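Local coordinates for protein oxalate biosynthetic component 1 (Burkholderia thailandensis, PDB 5IKY) that produces oxalate in a quorum sensing-dependent pathway, acting as a bifunctional enzyme that joins serine hydrolase and lyase activities in one chain, at residues Val2-Gly13 against Leu504-Val516. Residues are numbered along the deposited sequence; the frame is centred on the assembly and turned at random.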
loop_
_atom_site.group_PDB
_atom_site.type_symbol
_atom_site.label_atom_id
_atom_site.label_comp_id
_atom_site.label_asym_id
_atom_site.label_seq_id
_atom_site.Cartn_x
_atom_site.Cartn_y
_atom_site.Cartn_z
ATOM N N VAL A 2 13.726 -18.211 -4.191
ATOM C CA VAL A 2 13.594 -19.278 -3.206
ATOM C C VAL A 2 13.869 -18.758 -1.792
ATOM O O VAL A 2 13.117 -19.047 -0.861
ATOM C CB VAL A 2 14.538 -20.463 -3.529
ATOM C CG1 VAL A 2 15.909 -19.964 -3.976
ATOM C CG2 VAL A 2 14.648 -21.411 -2.342
ATOM N N LYS A 3 14.938 -17.982 -1.641
ATOM C CA LYS A 3 15.276 -17.383 -0.352
ATOM C C LYS A 3 14.568 -16.044 -0.164
ATOM O O LYS A 3 14.620 -15.176 -1.036
ATOM C CB LYS A 3 16.790 -17.197 -0.228
ATOM C CG LYS A 3 17.226 -16.437 1.017
ATOM C CD LYS A 3 16.748 -17.123 2.290
ATOM C CE LYS A 3 17.179 -16.352 3.530
ATOM N NZ LYS A 3 16.603 -16.925 4.778
ATOM N N THR A 4 13.899 -15.881 0.973
ATOM C CA THR A 4 13.193 -14.639 1.272
ATOM C C THR A 4 13.489 -14.135 2.678
ATOM O O THR A 4 13.666 -14.920 3.608
ATOM C CB THR A 4 11.661 -14.796 1.134
ATOM O OG1 THR A 4 11.186 -15.736 2.106
ATOM C CG2 THR A 4 11.278 -15.266 -0.262
ATOM N N PHE A 5 13.539 -12.815 2.821
ATOM C CA PHE A 5 13.604 -12.175 4.130
ATOM C C PHE A 5 12.317 -11.404 4.375
ATOM O O PHE A 5 11.656 -10.988 3.426
ATOM C CB PHE A 5 14.794 -11.216 4.225
ATOM C CG PHE A 5 16.128 -11.894 4.294
ATOM C CD1 PHE A 5 16.528 -12.545 5.448
ATOM C CD2 PHE A 5 17.001 -11.846 3.219
ATOM C CE1 PHE A 5 17.767 -13.156 5.522
ATOM C CE2 PHE A 5 18.240 -12.456 3.286
ATOM C CZ PHE A 5 18.623 -13.113 4.440
ATOM N N TYR A 6 11.957 -11.203 5.638
ATOM C CA TYR A 6 10.929 -10.218 5.944
ATOM C C TYR A 6 11.597 -8.996 6.564
ATOM O O TYR A 6 12.498 -9.124 7.391
ATOM C CB TYR A 6 9.834 -10.789 6.856
ATOM C CG TYR A 6 10.249 -11.143 8.270
ATOM C CD1 TYR A 6 10.220 -10.193 9.286
ATOM C CD2 TYR A 6 10.619 -12.440 8.598
ATOM C CE1 TYR A 6 10.580 -10.518 10.578
ATOM C CE2 TYR A 6 10.980 -12.776 9.889
ATOM C CZ TYR A 6 10.959 -11.814 10.874
ATOM O OH TYR A 6 11.320 -12.152 12.160
ATOM N N ILE A 7 11.173 -7.812 6.136
ATOM C CA ILE A 7 11.818 -6.578 6.559
ATOM C C ILE A 7 11.062 -5.887 7.684
ATOM O O ILE A 7 9.863 -5.622 7.575
ATOM C CB ILE A 7 11.967 -5.586 5.388
ATOM C CG1 ILE A 7 12.849 -6.183 4.291
ATOM C CG2 ILE A 7 12.553 -4.264 5.873
ATOM C CD1 ILE A 7 13.006 -5.277 3.088
ATOM N N THR A 8 11.777 -5.602 8.768
ATOM C CA THR A 8 11.236 -4.811 9.862
ATOM C C THR A 8 11.719 -3.374 9.730
ATOM O O THR A 8 12.906 -3.130 9.514
ATOM C CB THR A 8 11.653 -5.369 11.237
ATOM O OG1 THR A 8 11.177 -6.714 11.380
ATOM C CG2 THR A 8 11.084 -4.510 12.357
ATOM N N ALA A 9 10.794 -2.426 9.844
ATOM C CA ALA A 9 11.139 -1.011 9.780
ATOM C C ALA A 9 10.995 -0.368 11.155
ATOM O O ALA A 9 9.959 -0.510 11.807
ATOM C CB ALA A 9 10.267 -0.298 8.766
ATOM N N ALA A 10 12.043 0.326 11.590
ATOM C CA ALA A 10 12.057 0.982 12.895
ATOM C C ALA A 10 12.286 2.486 12.737
ATOM O O ALA A 10 13.421 2.958 12.826
ATOM C CB ALA A 10 13.127 0.369 13.782
ATOM N N PRO A 11 11.203 3.239 12.504
ATOM C CA PRO A 11 11.281 4.650 12.100
ATOM C C PRO A 11 11.573 5.667 13.209
ATOM O O PRO A 11 11.891 6.806 12.878
ATOM C CB PRO A 11 9.890 4.909 11.507
ATOM C CG PRO A 11 9.001 3.963 12.226
ATOM C CD PRO A 11 9.820 2.729 12.468
ATOM N N VAL A 12 11.472 5.289 14.480
ATOM C CA VAL A 12 11.575 6.287 15.546
ATOM C C VAL A 12 12.751 6.049 16.487
ATOM O O VAL A 12 13.703 6.831 16.516
ATOM C CB VAL A 12 10.282 6.346 16.385
ATOM C CG1 VAL A 12 10.350 7.500 17.376
ATOM C CG2 VAL A 12 9.069 6.501 15.477
ATOM N N GLY A 13 12.674 4.985 17.275
ATOM C CA GLY A 13 13.756 4.639 18.176
ATOM C C GLY A 13 13.809 5.473 19.442
ATOM O O GLY A 13 12.868 6.200 19.764
ATOM N N LEU A 504 17.452 -1.484 0.958
ATOM C CA LEU A 504 17.546 -2.885 1.358
ATOM C C LEU A 504 16.840 -3.802 0.365
ATOM O O LEU A 504 17.347 -4.871 0.026
ATOM C CB LEU A 504 16.961 -3.082 2.758
ATOM C CG LEU A 504 16.940 -4.514 3.299
ATOM C CD1 LEU A 504 18.335 -5.114 3.291
ATOM C CD2 LEU A 504 16.348 -4.555 4.698
ATOM N N ARG A 505 15.667 -3.376 -0.099
ATOM C CA ARG A 505 14.889 -4.162 -1.051
ATOM C C ARG A 505 15.620 -4.339 -2.379
ATOM O O ARG A 505 15.689 -5.447 -2.906
ATOM C CB ARG A 505 13.522 -3.517 -1.296
ATOM C CG ARG A 505 12.735 -4.177 -2.421
ATOM C CD ARG A 505 11.314 -3.645 -2.516
ATOM N NE ARG A 505 11.264 -2.191 -2.639
ATOM C CZ ARG A 505 11.393 -1.533 -3.786
ATOM N NH1 ARG A 505 11.589 -2.198 -4.916
ATOM N NH2 ARG A 505 11.331 -0.209 -3.803
ATOM N N ARG A 506 16.161 -3.250 -2.918
ATOM C CA ARG A 506 16.877 -3.312 -4.190
ATOM C C ARG A 506 18.148 -4.142 -4.048
ATOM O O ARG A 506 18.580 -4.807 -4.990
ATOM C CB ARG A 506 17.212 -1.907 -4.697
ATOM C CG ARG A 506 15.990 -1.042 -4.971
ATOM C CD ARG A 506 16.366 0.304 -5.580
ATOM N NE ARG A 506 16.243 0.308 -7.037
ATOM C CZ ARG A 506 17.266 0.421 -7.878
ATOM N NH1 ARG A 506 18.503 0.547 -7.415
ATOM N NH2 ARG A 506 17.052 0.413 -9.186
ATOM N N GLU A 507 18.738 -4.102 -2.859
ATOM C CA GLU A 507 19.930 -4.883 -2.568
ATOM C C GLU A 507 19.622 -6.378 -2.619
ATOM O O GLU A 507 20.410 -7.168 -3.137
ATOM C CB GLU A 507 20.492 -4.504 -1.197
ATOM C CG GLU A 507 21.832 -5.138 -0.884
ATOM C CD GLU A 507 22.928 -4.644 -1.803
ATOM O OE1 GLU A 507 22.893 -3.452 -2.179
ATOM O OE2 GLU A 507 23.818 -5.446 -2.153
ATOM N N LEU A 508 18.468 -6.758 -2.078
ATOM C CA LEU A 508 18.037 -8.151 -2.094
ATOM C C LEU A 508 17.633 -8.588 -3.503
ATOM O O LEU A 508 17.881 -9.726 -3.901
ATOM C CB LEU A 508 16.876 -8.361 -1.118
ATOM C CG LEU A 508 17.209 -8.185 0.366
ATOM C CD1 LEU A 508 15.951 -8.283 1.219
ATOM C CD2 LEU A 508 18.241 -9.213 0.813
ATOM N N GLU A 509 17.007 -7.678 -4.248
ATOM C CA GLU A 509 16.618 -7.946 -5.631
ATOM C C GLU A 509 17.844 -8.250 -6.484
ATOM O O GLU A 509 17.815 -9.134 -7.340
ATOM C CB GLU A 509 15.853 -6.759 -6.222
ATOM C CG GLU A 509 14.460 -6.547 -5.647
ATOM C CD GLU A 509 13.797 -5.288 -6.181
ATOM O OE1 GLU A 509 14.422 -4.592 -7.009
ATOM O OE2 GLU A 509 12.653 -4.995 -5.774
ATOM N N ARG A 510 18.917 -7.502 -6.240
ATOM C CA ARG A 510 20.188 -7.703 -6.927
ATOM C C ARG A 510 20.691 -9.138 -6.801
ATOM O O ARG A 510 21.312 -9.670 -7.721
ATOM C CB ARG A 510 21.245 -6.747 -6.372
ATOM C CG ARG A 510 21.703 -5.672 -7.339
ATOM C CD ARG A 510 22.974 -5.003 -6.834
ATOM N NE ARG A 510 24.049 -5.971 -6.622
ATOM C CZ ARG A 510 24.752 -6.077 -5.498
ATOM N NH1 ARG A 510 24.498 -5.270 -4.477
ATOM N NH2 ARG A 510 25.710 -6.987 -5.396
ATOM N N ARG A 511 20.416 -9.756 -5.658
ATOM C CA ARG A 511 20.930 -11.085 -5.353
ATOM C C ARG A 511 19.906 -12.186 -5.616
ATOM O O ARG A 511 20.157 -13.356 -5.328
ATOM C CB ARG A 511 21.386 -11.143 -3.896
ATOM C CG ARG A 511 22.348 -10.037 -3.513
ATOM C CD ARG A 511 22.358 -9.825 -2.013
ATOM N NE ARG A 511 23.240 -8.729 -1.624
ATOM C CZ ARG A 511 24.488 -8.893 -1.201
ATOM N NH1 ARG A 511 25.002 -10.113 -1.106
ATOM N NH2 ARG A 511 25.220 -7.839 -0.867
ATOM N N GLY A 512 18.754 -11.809 -6.158
ATOM C CA GLY A 512 17.697 -12.767 -6.430
ATOM C C GLY A 512 16.949 -13.190 -5.178
ATOM O O GLY A 512 16.263 -14.212 -5.167
ATOM N N ILE A 513 17.081 -12.398 -4.119
ATOM C CA ILE A 513 16.395 -12.676 -2.863
ATOM C C ILE A 513 15.128 -11.837 -2.744
ATOM O O ILE A 513 15.176 -10.610 -2.839
ATOM C CB ILE A 513 17.302 -12.399 -1.657
ATOM C CG1 ILE A 513 18.591 -13.213 -1.773
ATOM C CG2 ILE A 513 16.574 -12.707 -0.358
ATOM C CD1 ILE A 513 19.590 -12.918 -0.684
ATOM N N GLY A 514 13.997 -12.502 -2.533
ATOM C CA GLY A 514 12.722 -11.813 -2.426
ATOM C C GLY A 514 12.408 -11.364 -1.012
ATOM O O GLY A 514 13.144 -11.671 -0.073
ATOM N N ILE A 515 11.314 -10.625 -0.857
ATOM C CA ILE A 515 10.877 -10.192 0.464
ATOM C C ILE A 515 9.452 -10.650 0.748
ATOM O O ILE A 515 8.676 -10.903 -0.173
ATOM C CB ILE A 515 10.960 -8.661 0.625
ATOM C CG1 ILE A 515 10.016 -7.961 -0.350
ATOM C CG2 ILE A 515 12.384 -8.183 0.421
ATOM C CD1 ILE A 515 10.021 -6.449 -0.221
ATOM N N VAL A 516 9.119 -10.759 2.028
ATOM C CA VAL A 516 7.797 -11.211 2.444
ATOM C C VAL A 516 6.921 -10.034 2.864
ATOM O O VAL A 516 7.305 -9.241 3.725
ATOM C CB VAL A 516 7.889 -12.215 3.609
ATOM C CG1 VAL A 516 6.506 -12.715 3.993
ATOM C CG2 VAL A 516 8.795 -13.377 3.236
#
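The first strand of the barrel-like parallel sheet, residues 4-9, is flanked at its N-terminal half by the short parallel strand 514-515, which follows helix 497-510. Three backbone bonds pair them: Gly514 N donates to Lys3 O (3.1 Å), Phe5 N to Gly514 O (3.1 Å) and Val516 N to Phe5 O (2.9 Å). Phe5 thus bonds Gly514 and Val516, on either side of Ile515, in the alternation expected of parallel strands; Gly514 likewise bonds Lys3 and Phe5. The chain leaves the helix through a Schellman motif at Gly512, whose positive phi lets Ile513 N bond Leu508 O and Gly512 N bond Glu509 O; Arg511 N meets Leu508 O from the opposite face of its plane.

Phe5 shares a sheet face with Ile515, and Ile7 points toward segment 504-516; together they pack against helix residues Leu504 and Leu508. With CG anti to the carbonyl carbon (chi1 -72°), the Phe5 ring brings CD2 to 3.7 Å from Ile513 CG2 and 3.8 Å from Leu508 CD2, and Lys3 CE lies over one face near the rim. Lys3 NZ goes on to hydrogen-bond Leu469 O. Ile7 CD1 meets Leu504 CD2 tip to tip at 3.8 Å, while Ile515 CG2 approaches the same Ile7 methyl at 4.0 Å. On the opposite face, that of Thr4, the Val516 side chain crosses Thr4 at about a right angle, CG2 to Thr4 OG1 3.5 Å, and sets CB beside Tyr6 CB; Leu521 of helix 518-524 touches both Val516 and Tyr6. Strand 4-9 closes an eight-stranded parallel barrel between strands 223-226 and 471-474, and strand 514-515 is an extra strand. Helix 497-510 outside a parallel barrel strand is the layout of a TIM barrel, the fold class of the beta-keto acid cleavage family.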